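Local coordinates for protein lectin 2 (Agrocybe aegerita, PDB 4TQJ) that specifically recognises N-acetylglucosamine at the non-reducing end of glycans, as a fungal lectin built as a seven-bladed beta-propeller, at residues 165-169 against 170-174; 221-225 against 226-230; 4-7 against 8-11; 53-56 against 57-61; 110-113 against 114-118. The protein carries 1 engineered substitution. One frame throughout, in Å; residues are numbered along the deposited sequence.

Contact 1. Residues 165-169 against 170-174; sequences GGWRL and DRHLR
His172 reaches back over the turn to Arg168, and its ND1 accepts the backbone N-H of Arg168 at 2.9 Å. The donor is tilted 15° from the ring plane. With CG anti to its own carbonyl carbon (chi1 -47°), the ring swings back toward the residues before it, and CE1 comes to 3.3 Å from Gly166 O. In return Arg168 O grips the second half of the turn: it accepts His172 N at 2.8 Å, nearly in line with the carbonyl bond, and Arg171 N from above the carbonyl plane.

Next to this knot the Trp167 side chain runs across that of His172, the ring planes at 68°, CE3 lying 3.4 Å from His172 CB. Arg174, bent at chi3, runs its methylenes beside the same indole and then lays one face of its guanidinium under Trp167 CB, which stands 3.4 Å from NH1. Its NH2 donates to a water that also bonds Trp167 O.

Outer partners fix the polar ends. Asp192 OD1 accepts His172 NE2 and forms a salt bridge with Arg171 NH2, while Phe160 O accepts Arg174 NH1. A cation-pi contact with Tyr162 holds Arg168, whose NH1 bonds Tyr162 O and Trp167 O. The turn leads into strand 173-177, first of its blade's own four and flanked on the inner side by short strand 4-5; strand 117-121 of the preceding blade packs against Leu169 and Arg174.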
# COMPACT_ATOMS: atom_id res chain seq x y z
N GLY A 165 8.39 39.79 -6.81
CA GLY A 165 7.84 41.04 -7.23
C GLY A 165 6.82 40.74 -8.33
O GLY A 165 7.15 40.29 -9.43
N GLY A 166 5.57 40.95 -7.99
CA GLY A 166 4.51 41.01 -8.98
C GLY A 166 4.11 39.69 -9.59
O GLY A 166 3.66 39.65 -10.73
N TRP A 167 4.27 38.59 -8.85
CA TRP A 167 3.81 37.30 -9.35
C TRP A 167 2.27 37.22 -9.34
O TRP A 167 1.62 37.60 -8.36
CB TRP A 167 4.49 36.14 -8.62
CG TRP A 167 5.96 36.09 -8.96
CD1 TRP A 167 6.94 36.89 -8.44
CD2 TRP A 167 6.59 35.23 -9.92
NE1 TRP A 167 8.15 36.57 -9.01
CE2 TRP A 167 7.97 35.55 -9.91
CE3 TRP A 167 6.14 34.21 -10.76
CZ2 TRP A 167 8.90 34.90 -10.73
CZ3 TRP A 167 7.06 33.56 -11.57
CH2 TRP A 167 8.43 33.91 -11.55
N ARG A 168 1.72 36.75 -10.46
CA ARG A 168 0.28 36.71 -10.67
C ARG A 168 -0.17 35.36 -11.22
O ARG A 168 0.43 34.82 -12.16
CB ARG A 168 -0.16 37.80 -11.66
CG ARG A 168 0.15 39.22 -11.21
CD ARG A 168 -0.78 39.67 -10.08
NE ARG A 168 -0.55 41.05 -9.68
CZ ARG A 168 0.33 41.42 -8.75
NH1 ARG A 168 1.05 40.51 -8.11
NH2 ARG A 168 0.48 42.70 -8.44
N LEU A 169 -1.26 34.84 -10.66
CA LEU A 169 -1.84 33.60 -11.13
C LEU A 169 -2.37 33.68 -12.55
O LEU A 169 -2.44 32.67 -13.23
CB LEU A 169 -2.92 33.13 -10.16
CG LEU A 169 -2.29 32.73 -8.84
CD1 LEU A 169 -3.33 32.76 -7.73
CD2 LEU A 169 -1.63 31.36 -8.97
N ASP A 170 -2.72 34.89 -13.02
CA ASP A 170 -3.15 35.03 -14.40
C ASP A 170 -2.01 35.25 -15.42
O ASP A 170 -2.26 35.34 -16.62
CB ASP A 170 -4.25 36.11 -14.54
CG ASP A 170 -3.76 37.53 -14.27
OD1 ASP A 170 -2.61 37.71 -13.81
OD2 ASP A 170 -4.54 38.47 -14.51
N ARG A 171 -0.77 35.28 -14.94
CA ARG A 171 0.36 35.57 -15.81
C ARG A 171 1.52 34.57 -15.72
O ARG A 171 2.20 34.32 -16.71
CB ARG A 171 0.87 36.99 -15.53
CG ARG A 171 -0.12 38.08 -15.92
CD ARG A 171 0.37 39.49 -15.60
NE ARG A 171 1.65 39.80 -16.22
CZ ARG A 171 1.81 40.19 -17.48
NH1 ARG A 171 0.76 40.32 -18.28
NH2 ARG A 171 3.03 40.44 -17.95
N HIS A 172 1.71 34.00 -14.54
CA HIS A 172 2.94 33.28 -14.19
C HIS A 172 2.65 31.90 -13.59
O HIS A 172 1.53 31.63 -13.16
CB HIS A 172 3.74 34.12 -13.19
CG HIS A 172 3.86 35.56 -13.60
ND1 HIS A 172 3.47 36.60 -12.78
CD2 HIS A 172 4.28 36.12 -14.75
CE1 HIS A 172 3.67 37.75 -13.41
NE2 HIS A 172 4.16 37.49 -14.61
N LEU A 173 3.68 31.06 -13.55
CA LEU A 173 3.57 29.72 -12.99
C LEU A 173 4.67 29.49 -11.96
O LEU A 173 5.81 29.88 -12.17
CB LEU A 173 3.70 28.66 -14.09
CG LEU A 173 2.64 28.73 -15.19
CD1 LEU A 173 3.09 27.93 -16.39
CD2 LEU A 173 1.28 28.24 -14.67
N ARG A 174 4.32 28.84 -10.85
CA ARG A 174 5.31 28.55 -9.84
C ARG A 174 5.20 27.10 -9.40
O ARG A 174 4.18 26.70 -8.87
CB ARG A 174 5.17 29.51 -8.65
CG ARG A 174 5.75 30.92 -8.94
CD ARG A 174 5.18 31.97 -7.99
NE ARG A 174 3.76 32.18 -8.26
CZ ARG A 174 2.96 32.99 -7.57
NH1 ARG A 174 3.42 33.67 -6.53
NH2 ARG A 174 1.68 33.09 -7.90
O HOH W 1 0.21 35.36 -7.49
O HOH W 2 -0.96 30.39 -12.99

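Contact 2. Residues 221-225 against 226-230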
# COMPACT_ATOMS: atom_id res chain seq x y z
N GLY A 221 8.05 34.78 -25.75
CA GLY A 221 7.51 33.67 -26.52
C GLY A 221 6.00 33.67 -26.54
O GLY A 221 5.38 32.81 -27.18
N GLY A 222 5.40 34.63 -25.83
CA GLY A 222 3.95 34.81 -25.85
C GLY A 222 3.15 33.69 -25.18
O GLY A 222 2.02 33.41 -25.56
N TRP A 223 3.75 33.03 -24.18
CA TRP A 223 3.09 31.92 -23.48
C TRP A 223 1.99 32.41 -22.53
O TRP A 223 2.28 33.10 -21.56
CB TRP A 223 4.15 31.12 -22.71
CG TRP A 223 5.09 30.41 -23.64
CD1 TRP A 223 6.16 30.96 -24.31
CD2 TRP A 223 5.02 29.05 -24.05
NE1 TRP A 223 6.76 30.00 -25.10
CE2 TRP A 223 6.07 28.82 -24.96
CE3 TRP A 223 4.17 27.98 -23.73
CZ2 TRP A 223 6.30 27.57 -25.55
CZ3 TRP A 223 4.39 26.75 -24.32
CH2 TRP A 223 5.44 26.55 -25.23
N LYS A 224 0.73 32.05 -22.79
CA LYS A 224 -0.36 32.52 -21.93
C LYS A 224 -0.94 31.44 -21.00
O LYS A 224 -1.06 30.27 -21.38
CB LYS A 224 -1.49 33.13 -22.76
CG LYS A 224 -1.07 34.24 -23.70
CD LYS A 224 -2.32 34.72 -24.44
CE LYS A 224 -2.00 35.52 -25.69
NZ LYS A 224 -3.25 35.81 -26.47
N ILE A 225 -1.30 31.86 -19.79
CA ILE A 225 -1.84 30.95 -18.78
C ILE A 225 -2.99 30.05 -19.30
O ILE A 225 -3.01 28.84 -19.06
CB ILE A 225 -2.26 31.71 -17.50
CG1 ILE A 225 -1.01 32.23 -16.79
CG2 ILE A 225 -3.04 30.79 -16.56
CD1 ILE A 225 -0.06 31.10 -16.34
N GLY A 226 -3.95 30.57 -20.03
CA GLY A 226 -4.98 29.62 -20.43
C GLY A 226 -4.44 28.59 -21.42
O GLY A 226 -4.36 27.36 -21.22
N ASP A 227 -3.97 29.17 -22.50
CA ASP A 227 -3.95 28.58 -23.80
C ASP A 227 -2.72 27.72 -24.04
O ASP A 227 -2.74 26.87 -24.94
CB ASP A 227 -3.98 29.76 -24.77
CG ASP A 227 -5.02 30.80 -24.36
OD1 ASP A 227 -4.74 32.02 -24.43
OD2 ASP A 227 -6.12 30.40 -23.95
N HIS A 228 -1.68 27.93 -23.24
CA HIS A 228 -0.38 27.29 -23.45
C HIS A 228 0.15 26.69 -22.16
O HIS A 228 1.01 27.30 -21.49
CB HIS A 228 0.63 28.30 -23.98
CG HIS A 228 0.15 29.05 -25.18
ND1 HIS A 228 -0.06 30.41 -25.17
CD2 HIS A 228 -0.19 28.63 -26.42
CE1 HIS A 228 -0.49 30.80 -26.36
NE2 HIS A 228 -0.59 29.74 -27.14
N PRO A 229 -0.35 25.50 -21.80
CA PRO A 229 0.08 24.80 -20.59
C PRO A 229 1.59 24.51 -20.59
O PRO A 229 2.15 24.19 -21.63
CB PRO A 229 -0.72 23.49 -20.64
CG PRO A 229 -1.22 23.37 -22.05
CD PRO A 229 -1.40 24.77 -22.53
N ARG A 230 2.22 24.66 -19.43
CA ARG A 230 3.64 24.34 -19.27
C ARG A 230 3.84 23.39 -18.11
O ARG A 230 3.14 23.47 -17.09
CB ARG A 230 4.47 25.61 -19.06
CG ARG A 230 4.77 26.36 -20.37
CD ARG A 230 4.71 27.87 -20.15
NE ARG A 230 3.33 28.34 -20.07
CZ ARG A 230 2.96 29.52 -19.57
NH1 ARG A 230 3.88 30.36 -19.09
NH2 ARG A 230 1.68 29.86 -19.54
O HOH W 3 1.63 32.72 -18.95
O HOH W 4 -4.07 32.76 -26.86
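In this beta-propeller a tight turn carries the chain into strand 230-233, the inner strand of its blade, and His228 and Lys224 tie that turn together. The backbone N-H of Lys224 points almost straight at His228 ND1 (3.0 Å, 173° at the hydrogen), arriving in the ring plane. The return bond runs from His228 N to Lys224 O at 3.1 Å, within the carbonyl plane, so the two residues clasp each other through one side chain and two backbones.

Trp223 packs on the turn: its CE3 touches His228 CB and, equally at 3.6 Å, Arg230 CD. Arg230 bends at chi2 and chi3, which folds its guanidinium back so that NE donates to His228 O at 2.9 Å, while Trp223 CB sits over the centre of one guanidinium face. A water accepts from Arg230 NH2 and also bonds Trp223 O.

Away from the tryptophan, the extended Lys224 passes Asp227; NZ and OD1 stay 4.6 Å apart, beyond a salt bridge, and a water links them. Phe216 O accepts Arg230 NH1, Asn215 OD1 receives Trp223 NE1, and Leu173 of strand 173-177 of the preceding blade packs against Ile225 and Arg230.

Contact 3. Residues 4-7 against 8-11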
# COMPACT_ATOMS: atom_id res chain seq x y z
N VAL A 4 7.41 15.98 -8.64
CA VAL A 4 7.12 17.36 -9.05
C VAL A 4 5.79 17.88 -8.49
O VAL A 4 4.81 17.13 -8.38
CB VAL A 4 7.11 17.49 -10.60
CG1 VAL A 4 6.44 18.79 -11.02
CG2 VAL A 4 8.53 17.39 -11.18
N ILE A 5 5.76 19.16 -8.15
CA ILE A 5 4.58 19.78 -7.60
C ILE A 5 4.21 20.98 -8.46
O ILE A 5 5.03 21.89 -8.60
CB ILE A 5 4.84 20.23 -6.16
CG1 ILE A 5 5.03 19.00 -5.28
CG2 ILE A 5 3.72 21.11 -5.64
CD1 ILE A 5 5.46 19.32 -3.89
N THR A 6 3.02 20.97 -9.04
CA THR A 6 2.56 22.06 -9.90
C THR A 6 1.30 22.68 -9.30
O THR A 6 0.75 22.16 -8.35
CB THR A 6 2.27 21.61 -11.38
OG1 THR A 6 1.07 20.83 -11.43
CG2 THR A 6 3.43 20.83 -11.96
N GLN A 7 0.86 23.81 -9.86
CA GLN A 7 -0.39 24.43 -9.41
C GLN A 7 -1.59 23.53 -9.69
O GLN A 7 -2.47 23.39 -8.85
CB GLN A 7 -0.57 25.80 -10.08
CG GLN A 7 0.58 26.75 -9.79
CD GLN A 7 0.45 28.08 -10.47
OE1 GLN A 7 1.46 28.72 -10.76
NE2 GLN A 7 -0.79 28.51 -10.73
N ASP A 8 -1.62 22.92 -10.87
CA ASP A 8 -2.74 22.05 -11.23
C ASP A 8 -2.67 20.71 -10.50
O ASP A 8 -3.69 20.12 -10.15
CB ASP A 8 -2.75 21.82 -12.75
CG ASP A 8 -3.18 23.05 -13.52
OD1 ASP A 8 -3.83 23.93 -12.93
OD2 ASP A 8 -2.87 23.14 -14.73
N LEU A 9 -1.46 20.23 -10.28
CA LEU A 9 -1.26 18.94 -9.61
C LEU A 9 -0.31 19.13 -8.45
O LEU A 9 0.86 18.81 -8.53
CB LEU A 9 -0.71 17.92 -10.61
CG LEU A 9 -1.70 17.49 -11.68
CD1 LEU A 9 -1.01 16.71 -12.81
CD2 LEU A 9 -2.82 16.67 -11.07
N PRO A 10 -0.82 19.70 -7.35
CA PRO A 10 0.03 19.95 -6.19
C PRO A 10 0.43 18.68 -5.43
O PRO A 10 1.36 18.72 -4.62
CB PRO A 10 -0.86 20.85 -5.32
CG PRO A 10 -2.24 20.45 -5.69
CD PRO A 10 -2.18 20.24 -7.16
N ILE A 11 -0.27 17.58 -5.70
CA ILE A 11 -0.02 16.30 -5.03
C ILE A 11 0.69 15.33 -5.98
O ILE A 11 0.10 14.84 -6.94
CB ILE A 11 -1.33 15.62 -4.59
CG1 ILE A 11 -2.13 16.54 -3.66
CG2 ILE A 11 -1.03 14.30 -3.90
CD1 ILE A 11 -3.50 16.02 -3.33
O HOH W 5 2.40 17.11 -9.88
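Leu9 O is gripped twice: Thr6 N donates to it at 3.1 Å, and a water donates at 2.7 Å. The backbone donor stands well above the carbonyl plane, 58° out of it. The same water also donates to Val4 O, so it bridges the two arms of a tight turn close to the centre of the propeller, where the N-terminal chain leaves a short, weakly bonded strand about residues 4-5 and reverses direction.

A second bond runs the opposite way and uses a side chain. Thr6 OG1 accepts Leu9 N at 2.8 Å. Its torsion (chi1 72°) sets the hydroxyl oxygen between backbone N and carbonyl carbon, the crowded position, and thereby turns it into the mouth of the turn, where it also lies 3.5 Å from Leu9 CB. Thr6 thus closes the turn with both its main chain and its side chain. Pro10 follows at once; having no N-H to give, its nitrogen only packs against Thr6 O, while its CD rests 3.6 Å from Gln7 O.

Gln7 leaves the turn with its chain extended beyond CG and carries its amide to the neighbouring strand of the same sheet, where OE1 accepts the backbone N-H of Arg174. The weak strand pairs through Ile5 with Leu176 and so adds a fifth member to the sheet that begins with strand 173-177. On the far arm Pro10 and Ile11 lie against Trp397 of strand 395-399. Ile5 meets the turn through its gamma branches, CG2 touching Pro10 O at 3.5 Å with CG1 slightly farther off.

Contact 4. Residues 53-56 against 57-61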
# COMPACT_ATOMS: atom_id res chain seq x y z
N GLY A 53 -17.75 23.77 6.84
CA GLY A 53 -17.85 25.01 6.09
C GLY A 53 -16.70 25.29 5.13
O GLY A 53 -16.33 26.44 4.93
N TRP A 54 -16.16 24.24 4.51
CA TRP A 54 -15.01 24.38 3.63
C TRP A 54 -15.41 24.80 2.22
O TRP A 54 -16.38 24.29 1.66
CB TRP A 54 -14.18 23.09 3.59
CG TRP A 54 -13.49 22.80 4.90
CD1 TRP A 54 -14.05 22.33 6.05
CD2 TRP A 54 -12.09 22.98 5.18
NE1 TRP A 54 -13.10 22.21 7.03
CE2 TRP A 54 -11.89 22.61 6.53
CE3 TRP A 54 -11.00 23.43 4.43
CZ2 TRP A 54 -10.64 22.66 7.14
CZ3 TRP A 54 -9.76 23.49 5.03
CH2 TRP A 54 -9.58 23.10 6.38
N LEU A 55 -14.64 25.73 1.66
CA LEU A 55 -14.97 26.30 0.36
C LEU A 55 -13.77 26.28 -0.59
O LEU A 55 -12.64 26.57 -0.19
CB LEU A 55 -15.45 27.74 0.55
CG LEU A 55 -16.74 27.87 1.37
CD1 LEU A 55 -16.99 29.31 1.81
CD2 LEU A 55 -17.89 27.34 0.56
N THR A 56 -14.03 25.97 -1.85
CA THR A 56 -12.98 25.99 -2.85
C THR A 56 -12.49 27.42 -3.08
O THR A 56 -11.37 27.63 -3.54
CB THR A 56 -13.43 25.39 -4.19
OG1 THR A 56 -14.51 26.17 -4.72
CG2 THR A 56 -13.88 23.93 -4.01
N THR A 57 -13.32 28.41 -2.74
CA THR A 57 -12.95 29.80 -2.99
C THR A 57 -12.06 30.37 -1.89
O THR A 57 -11.44 31.40 -2.09
CB THR A 57 -14.18 30.72 -3.14
OG1 THR A 57 -14.97 30.63 -1.96
CG2 THR A 57 -15.01 30.31 -4.34
N LYS A 58 -12.00 29.70 -0.74
CA LYS A 58 -11.27 30.24 0.40
C LYS A 58 -10.23 29.29 0.99
O LYS A 58 -9.33 29.73 1.70
CB LYS A 58 -12.24 30.65 1.52
CG LYS A 58 -13.19 31.77 1.15
CD LYS A 58 -14.14 32.11 2.31
CE LYS A 58 -13.38 32.42 3.59
NZ LYS A 58 -14.23 33.11 4.62
N HIS A 59 -10.36 28.00 0.71
CA HIS A 59 -9.53 27.01 1.38
C HIS A 59 -8.81 26.09 0.41
O HIS A 59 -9.18 25.98 -0.76
CB HIS A 59 -10.37 26.19 2.36
CG HIS A 59 -11.26 27.03 3.22
ND1 HIS A 59 -12.64 26.98 3.15
CD2 HIS A 59 -10.97 27.95 4.17
CE1 HIS A 59 -13.15 27.83 4.01
NE2 HIS A 59 -12.16 28.43 4.65
N VAL A 60 -7.77 25.44 0.92
CA VAL A 60 -6.94 24.52 0.17
C VAL A 60 -6.99 23.16 0.85
O VAL A 60 -6.78 23.06 2.08
CB VAL A 60 -5.48 25.05 0.10
CG1 VAL A 60 -4.54 24.04 -0.53
CG2 VAL A 60 -5.44 26.35 -0.67
N ARG A 61 -7.28 22.12 0.08
CA ARG A 61 -7.38 20.77 0.65
C ARG A 61 -6.52 19.75 -0.09
O ARG A 61 -6.69 19.54 -1.30
CB ARG A 61 -8.85 20.34 0.68
CG ARG A 61 -9.65 21.02 1.79
CD ARG A 61 -11.15 20.87 1.59
NE ARG A 61 -11.66 21.75 0.53
CZ ARG A 61 -12.92 21.79 0.12
NH1 ARG A 61 -13.81 20.98 0.69
NH2 ARG A 61 -13.28 22.61 -0.85
O HOH W 6 -16.06 22.95 -0.78
O HOH W 7 -9.15 26.08 -3.72
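Trp54, His59 and Arg61 make the close-packed half of this turn. CE3 of the Trp54 indole lies 3.5 Å from His59 CB; the side chains cross at about a right angle, while the ring planes are inclined at 62°. Arg61 turns at chi3 (-76°), which brings its guanidinium back beneath Trp54, with CB over one face near the rim, 3.6 Å from NH1. NH1 itself donates to Phe47 O, and a water accepts Arg61 NH2 at 2.8 Å and bonds Trp54 O. The guanidinium edge meets Thr56 CG2, which is 3.5 Å from NH2. His59 is pinned in rotation: ND1 accepts Leu55 N at 2.8 Å, the donor in the ring plane, while NE2 bonds Asn79 OD1. Leu55 O takes His59 N from almost straight ahead and Lys58 N at 3.2 Å from above its carbonyl plane.

This is the turn that feeds strand 60-64, the innermost strand of a propeller blade. C-terminal strand 395-399 lies beside it and completes the neighbouring blade, Val395 packing on Thr56 and Arg61.

The other half is looser. Thr57 is exposed, its OG1 no closer than 3.9 Å to Leu55 CB. Leu55 and Lys58 lie side by side, pointing the same way, with only CD1 and CD in touch, and the lysine continues to a cation-pi contact with Tyr106. A water donates to both Thr56 O and His59 O.

Contact 5. Residues 110-113 against 114-118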
# COMPACT_ATOMS: atom_id res chain seq x y z
N GLY A 110 -3.86 36.25 6.05
CA GLY A 110 -4.55 36.82 4.91
C GLY A 110 -4.31 36.11 3.58
O GLY A 110 -4.25 36.74 2.53
N TRP A 111 -4.19 34.79 3.63
CA TRP A 111 -3.94 34.01 2.42
C TRP A 111 -5.19 33.95 1.56
O TRP A 111 -6.29 33.77 2.07
CB TRP A 111 -3.45 32.61 2.78
CG TRP A 111 -2.11 32.63 3.41
CD1 TRP A 111 -1.81 32.99 4.68
CD2 TRP A 111 -0.86 32.30 2.78
NE1 TRP A 111 -0.45 32.91 4.90
CE2 TRP A 111 0.15 32.48 3.74
CE3 TRP A 111 -0.50 31.87 1.49
CZ2 TRP A 111 1.50 32.25 3.46
CZ3 TRP A 111 0.84 31.63 1.22
CH2 TRP A 111 1.82 31.82 2.20
N ARG A 112 -5.01 34.10 0.25
CA ARG A 112 -6.11 34.11 -0.71
C ARG A 112 -5.84 33.15 -1.88
O ARG A 112 -4.75 33.15 -2.46
CB ARG A 112 -6.30 35.51 -1.28
CG ARG A 112 -6.74 36.58 -0.26
CD ARG A 112 -8.17 36.33 0.19
NE ARG A 112 -8.60 37.26 1.23
CZ ARG A 112 -8.36 37.10 2.53
NH1 ARG A 112 -7.67 36.05 2.96
NH2 ARG A 112 -8.79 38.00 3.40
N VAL A 113 -6.83 32.34 -2.23
CA VAL A 113 -6.73 31.44 -3.38
C VAL A 113 -6.46 32.23 -4.67
O VAL A 113 -5.83 31.71 -5.60
CB VAL A 113 -8.01 30.58 -3.51
CG1 VAL A 113 -8.11 29.93 -4.88
CG2 VAL A 113 -8.06 29.54 -2.40
N GLU A 114 -6.92 33.48 -4.72
CA GLU A 114 -6.74 34.33 -5.90
C GLU A 114 -5.34 34.96 -6.05
O GLU A 114 -5.01 35.52 -7.10
CB GLU A 114 -7.77 35.47 -5.88
CG GLU A 114 -9.22 35.01 -5.79
CD GLU A 114 -9.71 34.84 -4.35
OE1 GLU A 114 -8.90 34.92 -3.39
OE2 GLU A 114 -10.93 34.63 -4.17
N LYS A 115 -4.53 34.88 -5.00
CA LYS A 115 -3.24 35.58 -4.98
C LYS A 115 -2.06 34.65 -4.66
O LYS A 115 -0.94 34.87 -5.11
CB LYS A 115 -3.28 36.72 -3.96
CG LYS A 115 -4.47 37.67 -4.11
CD LYS A 115 -4.46 38.76 -3.03
CE LYS A 115 -3.29 39.71 -3.22
NZ LYS A 115 -3.24 40.83 -2.20
N HIS A 116 -2.33 33.62 -3.86
CA HIS A 116 -1.26 32.81 -3.30
C HIS A 116 -1.36 31.33 -3.65
O HIS A 116 -2.42 30.83 -4.06
CB HIS A 116 -1.25 32.98 -1.78
CG HIS A 116 -1.39 34.41 -1.34
ND1 HIS A 116 -2.50 34.87 -0.66
CD2 HIS A 116 -0.57 35.47 -1.49
CE1 HIS A 116 -2.35 36.15 -0.41
NE2 HIS A 116 -1.19 36.54 -0.90
N LEU A 117 -0.24 30.63 -3.49
CA LEU A 117 -0.17 29.18 -3.64
C LEU A 117 0.31 28.59 -2.33
O LEU A 117 1.24 29.10 -1.73
CB LEU A 117 0.83 28.80 -4.73
CG LEU A 117 0.50 29.35 -6.12
CD1 LEU A 117 1.73 29.31 -7.03
CD2 LEU A 117 -0.66 28.56 -6.70
N ARG A 118 -0.31 27.49 -1.91
CA ARG A 118 0.12 26.74 -0.74
C ARG A 118 0.34 25.28 -1.10
O ARG A 118 -0.56 24.64 -1.63
CB ARG A 118 -0.89 26.89 0.41
CG ARG A 118 -0.74 28.22 1.17
CD ARG A 118 -2.02 28.64 1.91
NE ARG A 118 -3.10 29.03 1.01
CZ ARG A 118 -4.32 29.39 1.40
NH1 ARG A 118 -4.61 29.43 2.69
NH2 ARG A 118 -5.24 29.72 0.51
O HOH W 8 -7.37 31.47 0.91
O HOH W 9 -4.12 29.48 -5.84
O HOH W 10 -9.49 33.16 -1.24
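Direct hydrogen bonds between Arg112 and His116 define the turn. His116 ND1 accepts Arg112 N at 2.8 Å, with the donor in the ring plane, and Arg112 O accepts both His116 N, close to the C=O axis, and Lys115 N. Glu136 OE1 takes His116 NE2, so both ring nitrogens are engaged and the imidazole cannot easily turn.

Nonpolar contact gathers round Trp111. Its CE3 meets His116 CB at 3.5 Å, and the methylenes of Arg118 run beside the indole, CD 3.6 Å from CE3. The arginine then bends at chi3 (-69°), bringing one guanidinium face against Trp111 CB, 3.4 Å from NH1. Lys115 CB covers the centre of one face of the imidazole.

Water-mediated contacts come next. One water joins Val113 O to His116 O; another accepts Val113 N and is also hydrogen-bonded to Glu114 OE1, 2.8 Å away. That carboxylate oxygen also touches Arg112 CB (3.4 Å), whereas the guanidinium of Arg112 turns aside: NH1 donates to Trp111 O and Tyr106 O, and the group makes a cation-pi contact with Tyr106.

Phe104 O accepts Arg118 NH1, tying the inner strand to the loop before it, in a turn that opens one blade of the beta-propeller.

How the contacts relate
All five contacts are partly buried. Contacts 1, 2, 4 and 5 are equivalent turns in four successive blades, about 17 Å from the chain centre; each buries a tryptophan and an arginine, has a histidine accepting a backbone N-H, and leaves exposed or partly exposed residues at the bend. Contact 3, near the centre itself, buries Ile5 and Pro10 but exposes Asp8 and Leu9, and a threonine closes it. Neighbouring turns touch in series: 53-61 meets 110-118, which meets 165-174, which meets 221-230. Contact 2 differs in holding its arginine to its own histidine carbonyl. Contact 3 joins contact 1 through Gln7 and Arg174, within one sheet, and brushes Leu117 of contact 5.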